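Local coordinates for protein aminotransferase class-III (Sphaerobacter thermophilus DSM 20745, PDB 6K8H) that belongs to the class-III aminotransferases, a family of fold-type I pyridoxal-phosphate-dependent enzymes, and binds (5-hydroxy-4,6-dimethylpyridin-3-yl)methyl dihydrogen phosphate between two subunits, at residues Q348-G353 / E431-A436; V131-K136 / A312-T317. One frame throughout, in Å; residues are numbered along the deposited sequence.

Contact 1. Residues Q348-G353 / E431-A436; sequences QQLRAG and EAFVDA
The backbone N of G353 gives its hydrogen to Q349 O at 2.9 Å, an ordinary helical bond, and at this same turn V434 of the facing helix settles against main chain. With no side chain on G353, the two methyls of V434 lie side by side against the backbone of the facing helix: CG1, anti to its own N (chi1 171°), lies 3.8 Å from G353 O, while CG2 approaches L350 O at 4.0 Å. The CA atoms of G353 and V434 come within 6.0 Å. Here the helices run almost parallel, their segment axes 9.4 Å apart and inclined by 16°. They are helices 337-361 and 427-445, which pack beside the antiparallel sheet containing strand 373-377, as in the small C-terminal domain of fold-type I enzymes. On the side turned to that sheet, L350 and F433 cross at about a right angle. L350 CD1 touches F433 CD1 at 3.8 Å, meeting the ring obliquely, and L350 CD2 lies 4.1 Å from F433 CE1. F433 also meets F374 edge-to-face and leans on F67, whereas R351, on another side of its helix, makes a weak hydrogen bond to G371 O.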
ATOM      1  N   GLN B 348      -0.450 -30.863 -11.097  1.00 10.71           N
ATOM      2  CA  GLN B 348      -1.304 -31.992 -11.453  1.00 17.41           C
ATOM      3  C   GLN B 348      -0.927 -33.242 -10.662  1.00 10.91           C
ATOM      4  O   GLN B 348      -1.805 -33.973 -10.191  1.00 13.35           O
ATOM      5  CB  GLN B 348      -1.233 -32.254 -12.960  1.00 15.75           C
ATOM      6  CG  GLN B 348      -2.370 -33.114 -13.476  1.00 21.01           C
ATOM      7  CD  GLN B 348      -2.192 -34.588 -13.137  1.00 33.06           C
ATOM      8  OE1 GLN B 348      -1.060 -35.093 -13.073  1.00 35.39           O
ATOM      9  NE2 GLN B 348      -3.308 -35.287 -12.913  1.00 34.06           N
ATOM     10  N   GLN B 349       0.376 -33.519 -10.528  1.00 13.56           N
ATOM     11  CA  GLN B 349       0.820 -34.681  -9.759  1.00 12.10           C
ATOM     12  C   GLN B 349       0.395 -34.590  -8.296  1.00 12.33           C
ATOM     13  O   GLN B 349      -0.061 -35.583  -7.706  1.00  8.72           O
ATOM     14  CB  GLN B 349       2.338 -34.828  -9.880  1.00 15.64           C
ATOM     15  CG  GLN B 349       2.773 -35.309 -11.255  1.00 17.08           C
ATOM     16  CD  GLN B 349       4.268 -35.515 -11.360  1.00 26.72           C
ATOM     17  OE1 GLN B 349       5.052 -34.598 -11.105  1.00 26.06           O
ATOM     18  NE2 GLN B 349       4.675 -36.726 -11.727  1.00 30.74           N
ATOM     19  N   LEU B 350       0.552 -33.411  -7.685  1.00  8.80           N
ATOM     20  CA  LEU B 350       0.111 -33.241  -6.304  1.00  9.33           C
ATOM     21  C   LEU B 350      -1.391 -33.473  -6.188  1.00  8.61           C
ATOM     22  O   LEU B 350      -1.851 -34.211  -5.306  1.00  8.65           O
ATOM     23  CB  LEU B 350       0.490 -31.843  -5.788  1.00  8.25           C
ATOM     24  CG  LEU B 350       0.255 -31.576  -4.291  1.00 10.55           C
ATOM     25  CD1 LEU B 350       1.341 -30.694  -3.697  1.00  9.54           C
ATOM     26  CD2 LEU B 350      -1.114 -30.939  -4.037  1.00  9.74           C
ATOM     27  N   ARG B 351      -2.172 -32.846  -7.073  1.00 10.05           N
ATOM     28  CA  ARG B 351      -3.628 -32.943  -6.980  1.00 12.85           C
ATOM     29  C   ARG B 351      -4.098 -34.381  -7.175  1.00 12.05           C
ATOM     30  O   ARG B 351      -4.968 -34.868  -6.437  1.00 12.68           O
ATOM     31  CB  ARG B 351      -4.277 -32.005  -8.002  1.00 11.82           C
ATOM     32  CG  ARG B 351      -4.191 -30.533  -7.607  1.00 14.08           C
ATOM     33  CD  ARG B 351      -5.139 -29.678  -8.435  1.00 13.49           C
ATOM     34  NE  ARG B 351      -4.834 -29.800  -9.859  1.00 18.99           N
ATOM     35  CZ  ARG B 351      -3.935 -29.055 -10.486  1.00 18.20           C
ATOM     36  NH1 ARG B 351      -3.255 -28.106  -9.820  1.00 18.92           N
ATOM     37  NH2 ARG B 351      -3.727 -29.253 -11.781  1.00 18.85           N
ATOM     38  N   ALA B 352      -3.509 -35.090  -8.139  1.00 11.53           N
ATOM     39  CA  ALA B 352      -3.866 -36.492  -8.350  1.00 15.54           C
ATOM     40  C   ALA B 352      -3.471 -37.353  -7.156  1.00 12.86           C
ATOM     41  O   ALA B 352      -4.229 -38.251  -6.751  1.00 11.41           O
ATOM     42  CB  ALA B 352      -3.214 -37.017  -9.630  1.00  9.63           C
ATOM     43  N   GLY B 353      -2.296 -37.096  -6.574  1.00 11.23           N
ATOM     44  CA  GLY B 353      -1.889 -37.859  -5.406  1.00 10.04           C
ATOM     45  C   GLY B 353      -2.844 -37.681  -4.240  1.00 11.09           C
ATOM     46  O   GLY B 353      -3.190 -38.649  -3.549  1.00  9.53           O
ATOM     47  N   GLU B 431       5.749 -35.519  -3.365  1.00 11.48           N
ATOM     48  CA  GLU B 431       5.543 -36.783  -2.668  1.00 13.35           C
ATOM     49  C   GLU B 431       5.544 -36.599  -1.154  1.00 11.41           C
ATOM     50  O   GLU B 431       4.755 -37.234  -0.452  1.00 11.88           O
ATOM     51  CB  GLU B 431       6.603 -37.795  -3.101  1.00 17.27           C
ATOM     52  CG  GLU B 431       6.266 -38.393  -4.445  1.00 20.93           C
ATOM     53  CD  GLU B 431       7.383 -39.215  -5.046  1.00 25.97           C
ATOM     54  OE1 GLU B 431       8.504 -39.230  -4.484  1.00 26.64           O
ATOM     55  OE2 GLU B 431       7.136 -39.839  -6.102  1.00 34.06           O
ATOM     56  N   ALA B 432       6.420 -35.737  -0.629  1.00 11.09           N
ATOM     57  CA  ALA B 432       6.390 -35.463   0.804  1.00 12.11           C
ATOM     58  C   ALA B 432       5.046 -34.877   1.215  1.00 12.11           C
ATOM     59  O   ALA B 432       4.476 -35.268   2.243  1.00  8.97           O
ATOM     60  CB  ALA B 432       7.535 -34.526   1.200  1.00 15.02           C
ATOM     61  N   PHE B 433       4.511 -33.945   0.415  1.00  8.22           N
ATOM     62  CA  PHE B 433       3.186 -33.418   0.719  1.00  8.88           C
ATOM     63  C   PHE B 433       2.139 -34.530   0.738  1.00 10.11           C
ATOM     64  O   PHE B 433       1.351 -34.637   1.686  1.00  8.82           O
ATOM     65  CB  PHE B 433       2.775 -32.327  -0.279  1.00  8.19           C
ATOM     66  CG  PHE B 433       1.446 -31.724   0.046  1.00  7.05           C
ATOM     67  CD1 PHE B 433       0.268 -32.316  -0.402  1.00 10.07           C
ATOM     68  CD2 PHE B 433       1.363 -30.606   0.866  1.00  9.66           C
ATOM     69  CE1 PHE B 433      -0.969 -31.792  -0.074  1.00  9.38           C
ATOM     70  CE2 PHE B 433       0.131 -30.065   1.207  1.00  8.19           C
ATOM     71  CZ  PHE B 433      -1.040 -30.654   0.734  1.00 12.35           C
ATOM     72  N   VAL B 434       2.114 -35.371  -0.300  1.00  9.07           N
ATOM     73  CA  VAL B 434       1.050 -36.375  -0.405  1.00  8.38           C
ATOM     74  C   VAL B 434       1.140 -37.382   0.745  1.00 12.73           C
ATOM     75  O   VAL B 434       0.118 -37.758   1.352  1.00 10.20           O
ATOM     76  CB  VAL B 434       1.096 -37.070  -1.779  1.00 10.23           C
ATOM     77  CG1 VAL B 434       0.136 -38.267  -1.813  1.00 11.17           C
ATOM     78  CG2 VAL B 434       0.740 -36.081  -2.883  1.00 10.08           C
ATOM     79  N   ASP B 435       2.360 -37.820   1.076  1.00  9.13           N
ATOM     80  CA  ASP B 435       2.547 -38.739   2.201  1.00 11.07           C
ATOM     81  C   ASP B 435       2.104 -38.109   3.519  1.00 13.03           C
ATOM     82  O   ASP B 435       1.426 -38.756   4.340  1.00 10.57           O
ATOM     83  CB  ASP B 435       4.012 -39.169   2.285  1.00 17.68           C
ATOM     84  CG  ASP B 435       4.426 -40.075   1.129  1.00 20.89           C
ATOM     85  OD1 ASP B 435       3.539 -40.517   0.361  1.00 22.88           O
ATOM     86  OD2 ASP B 435       5.636 -40.349   0.991  1.00 23.83           O
ATOM     87  N   ALA B 436       2.490 -36.844   3.746  1.00 10.74           N
ATOM     88  CA  ALA B 436       2.099 -36.162   4.975  1.00 12.31           C
ATOM     89  C   ALA B 436       0.595 -35.972   5.054  1.00  8.65           C
ATOM     90  O   ALA B 436       0.026 -36.024   6.148  1.00  9.09           O
ATOM     91  CB  ALA B 436       2.815 -34.820   5.084  1.00 10.16           C
TER

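Contact 2. Residues V131-K136 / A312-T317; sequences VMMAIK and APHGGT. With PLR ((5-hydroxy-4,6-dimethylpyridin-3-yl)methyl dihydrogen phosphate), chain C.
M133 folds its side chain against the imidazole of H314, and nearly all of the close packing between helix segment 131-136 and loop segment 312-317 lies in this one pair. Bends at chi2 (-45°) and chi3 (-57°) curl the thioether into a hook, so that three successive atoms meet the histidine. CG forms an off-centre CH-pi contact, 4.2 Å from the centroid of the H314 ring and 30° from its normal; SD stands obliquely at 4.7 Å from that centroid; CE closes the hook on H314 CB at 3.8 Å. The ring is also held from outside, through a hydrogen bond between H314 ND1 and R122 NE.

Toward P313 and A312 the fit is looser. M133 CE approaches P313 O at 4.0 Å, but P313 itself is partly exposed and rests on Y182 of the second subunit. K136 and A312 face the opposite segment without close touch, the lysine's NZ being engaged in a salt bridge to E162 of the second subunit.

Further along, the loop leaves the helix and turns through G316 to T317, which grips the bound PLR twice: the backbone N bonds to PLR O1P at 2.9 Å and OG1 to the same oxygen at 2.7 Å. Backbone N atoms of G127 and T128 of the second subunit also bond to this ligand. A phosphate pocket shared in this way between one subunit's helix start and the other's loop is characteristic of the class-III aminotransferase dimer.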
ATOM      1  N   VAL B 131      -6.136  -2.592  -6.573  1.00  5.48           N
ATOM      2  CA  VAL B 131      -7.588  -2.717  -6.711  1.00  8.00           C
ATOM      3  C   VAL B 131      -8.257  -1.361  -6.522  1.00  7.55           C
ATOM      4  O   VAL B 131      -9.169  -0.985  -7.273  1.00  6.64           O
ATOM      5  CB  VAL B 131      -8.128  -3.759  -5.710  1.00  8.74           C
ATOM      6  CG1 VAL B 131      -9.657  -3.773  -5.696  1.00  5.74           C
ATOM      7  CG2 VAL B 131      -7.575  -5.162  -6.055  1.00  6.86           C
ATOM      8  N   MET B 132      -7.821  -0.610  -5.507  1.00  5.59           N
ATOM      9  CA  MET B 132      -8.395   0.711  -5.280  1.00  6.30           C
ATOM     10  C   MET B 132      -8.202   1.603  -6.500  1.00  7.35           C
ATOM     11  O   MET B 132      -9.141   2.257  -6.957  1.00  8.67           O
ATOM     12  CB  MET B 132      -7.762   1.357  -4.047  1.00  5.90           C
ATOM     13  CG  MET B 132      -8.190   2.802  -3.858  1.00  9.50           C
ATOM     14  SD  MET B 132      -7.545   3.504  -2.318  1.00 13.83           S
ATOM     15  CE  MET B 132      -5.917   4.077  -2.822  1.00  9.01           C
ATOM     16  N   MET B 133      -6.990   1.624  -7.057  1.00  7.24           N
ATOM     17  CA  MET B 133      -6.718   2.539  -8.160  1.00  8.99           C
ATOM     18  C   MET B 133      -7.416   2.088  -9.433  1.00  8.12           C
ATOM     19  O   MET B 133      -7.763   2.928 -10.265  1.00  6.67           O
ATOM     20  CB  MET B 133      -5.215   2.682  -8.393  1.00  7.64           C
ATOM     21  CG  MET B 133      -4.463   3.410  -7.267  1.00  6.08           C
ATOM     22  SD  MET B 133      -5.237   4.922  -6.635  1.00  9.95           S
ATOM     23  CE  MET B 133      -5.376   5.865  -8.163  1.00  6.75           C
ATOM     24  N   ALA B 134      -7.668   0.786  -9.584  1.00  6.71           N
ATOM     25  CA  ALA B 134      -8.479   0.321 -10.710  1.00  8.10           C
ATOM     26  C   ALA B 134      -9.911   0.817 -10.585  1.00  6.62           C
ATOM     27  O   ALA B 134     -10.500   1.314 -11.557  1.00  7.63           O
ATOM     28  CB  ALA B 134      -8.463  -1.209 -10.781  1.00  6.54           C
ATOM     29  N   ILE B 135     -10.473   0.714  -9.381  1.00  6.32           N
ATOM     30  CA  ILE B 135     -11.820   1.229  -9.143  1.00  6.21           C
ATOM     31  C   ILE B 135     -11.882   2.723  -9.416  1.00  7.45           C
ATOM     32  O   ILE B 135     -12.826   3.222 -10.054  1.00 10.28           O
ATOM     33  CB  ILE B 135     -12.262   0.897  -7.707  1.00  6.04           C
ATOM     34  CG1 ILE B 135     -12.607  -0.594  -7.626  1.00  7.72           C
ATOM     35  CG2 ILE B 135     -13.431   1.808  -7.283  1.00  6.45           C
ATOM     36  CD1 ILE B 135     -12.586  -1.161  -6.214  1.00 10.14           C
ATOM     37  N   LYS B 136     -10.878   3.451  -8.934  1.00  7.84           N
ATOM     38  CA  LYS B 136     -10.818   4.924  -9.127  1.00  6.63           C
ATOM     39  C   LYS B 136     -10.679   5.260 -10.617  1.00  8.09           C
ATOM     40  O   LYS B 136     -11.332   6.191 -11.079  1.00  6.79           O
ATOM     41  CB  LYS B 136      -9.721   5.512  -8.240  1.00  7.73           C
ATOM     42  CG  LYS B 136     -10.057   5.506  -6.756  1.00  9.74           C
ATOM     43  CD  LYS B 136      -8.892   5.767  -5.840  1.00 11.60           C
ATOM     44  CE  LYS B 136      -8.094   6.998  -6.199  1.00 17.17           C
ATOM     45  NZ  LYS B 136      -8.494   8.177  -5.400  1.00 13.25           N
ATOM     46  N   ALA B 312      -7.469  11.331 -13.052  1.00 13.29           N
ATOM     47  CA  ALA B 312      -7.291  10.562 -11.822  1.00 11.78           C
ATOM     48  C   ALA B 312      -5.858  10.720 -11.331  1.00 13.59           C
ATOM     49  O   ALA B 312      -4.949  10.037 -11.832  1.00 10.93           O
ATOM     50  CB  ALA B 312      -7.610   9.082 -12.055  1.00 10.42           C
ATOM     51  N   PRO B 313      -5.610  11.602 -10.343  1.00 14.28           N
ATOM     52  CA  PRO B 313      -4.269  11.769  -9.793  1.00 10.64           C
ATOM     53  C   PRO B 313      -3.842  10.450  -9.137  1.00 12.11           C
ATOM     54  O   PRO B 313      -4.672   9.787  -8.568  1.00 13.10           O
ATOM     55  CB  PRO B 313      -4.441  12.857  -8.726  1.00 14.31           C
ATOM     56  CG  PRO B 313      -5.714  13.569  -9.117  1.00 17.44           C
ATOM     57  CD  PRO B 313      -6.583  12.511  -9.757  1.00 11.07           C
ATOM     58  N   HIS B 314      -2.573  10.077  -9.300  1.00 13.88           N
ATOM     59  CA  HIS B 314      -2.073   8.842  -8.652  1.00 10.56           C
ATOM     60  C   HIS B 314      -0.632   9.014  -8.166  1.00  8.86           C
ATOM     61  O   HIS B 314       0.282   8.695  -8.913  1.00  9.67           O
ATOM     62  CB  HIS B 314      -2.264   7.604  -9.530  1.00  9.16           C
ATOM     63  CG  HIS B 314      -1.611   6.395  -8.952  1.00  8.23           C
ATOM     64  ND1 HIS B 314      -0.849   5.537  -9.699  1.00  9.64           N
ATOM     65  CD2 HIS B 314      -1.581   5.923  -7.693  1.00  8.04           C
ATOM     66  CE1 HIS B 314      -0.393   4.573  -8.928  1.00  9.55           C
ATOM     67  NE2 HIS B 314      -0.822   4.793  -7.691  1.00 10.70           N
ATOM     68  N   GLY B 315      -0.483   9.486  -6.931  1.00 10.93           N
ATOM     69  CA  GLY B 315       0.816   9.623  -6.259  1.00 11.71           C
ATOM     70  C   GLY B 315       1.183   8.335  -5.533  1.00 14.96           C
ATOM     71  O   GLY B 315       0.473   7.337  -5.671  1.00  9.84           O
ATOM     72  N   GLY B 316       2.274   8.356  -4.777  1.00 11.69           N
ATOM     73  CA  GLY B 316       2.713   7.167  -4.027  1.00  9.76           C
ATOM     74  C   GLY B 316       4.213   7.234  -3.850  1.00  9.86           C
ATOM     75  O   GLY B 316       4.936   7.019  -4.828  1.00 10.94           O
ATOM     76  N   THR B 317       4.651   7.437  -2.615  1.00  9.16           N
ATOM     77  CA  THR B 317       6.083   7.681  -2.326  1.00  9.79           C
ATOM     78  C   THR B 317       6.954   6.525  -2.813  1.00 10.51           C
ATOM     79  O   THR B 317       7.999   6.811  -3.399  1.00  7.33           O
ATOM     80  CB  THR B 317       6.286   7.829  -0.816  1.00  9.28           C
ATOM     81  OG1 THR B 317       5.565   8.978  -0.379  1.00  9.22           O
ATOM     82  CG2 THR B 317       7.743   7.922  -0.422  1.00  8.92           C
TER
HETATM   83  N1  PLR C 501       0.082  11.770   4.295  1.00 13.06           N
HETATM   84  C2  PLR C 501       1.024  12.695   4.143  1.00 14.90           C
HETATM   85  C2A PLR C 501       1.015  13.893   5.035  1.00 16.36           C
HETATM   86  C3  PLR C 501       2.019  12.542   3.168  1.00 19.10           C
HETATM   87  O3  PLR C 501       2.956  13.503   3.048  1.00 20.67           O
HETATM   88  C4  PLR C 501       2.010  11.401   2.340  1.00 21.58           C
HETATM   89  C4A PLR C 501       3.056  11.223   1.329  1.00 19.89           C
HETATM   90  C5  PLR C 501       1.006  10.443   2.532  1.00 16.89           C
HETATM   91  C6  PLR C 501       0.072  10.677   3.504  1.00 16.73           C
HETATM   92  C5A PLR C 501       0.921   9.211   1.676  1.00 15.63           C
HETATM   93  O4P PLR C 501       2.010   8.259   1.889  1.00 14.88           O
HETATM   94  P   PLR C 501       2.402   7.274   0.680  1.00 13.91           P
HETATM   95  O1P PLR C 501       2.953   8.137  -0.415  1.00 11.06           O
HETATM   96  O2P PLR C 501       3.416   6.326   1.228  1.00 10.45           O
HETATM   97  O3P PLR C 501       1.115   6.623   0.289  1.00 12.23           O

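The two contacts lie on opposite sides of the chain's centre, their own centres 41 Å apart, and share no helix, strand or loop. Contact 1 joins two helices near the periphery and is partly buried; its chemistry is methyls and a ring against each other and against backbone carbonyls. Contact 2 is buried and sets a helix against an irregular loop through sulfur-aromatic and CH-pi packing; the far end of that loop segment, at T317, binds the ligand phosphate, while the methionine-histidine pair lies apart from it. No other chain touches contact 1, whereas contact 2 lies against the second subunit, whose groups pair with K136, H314 and T317.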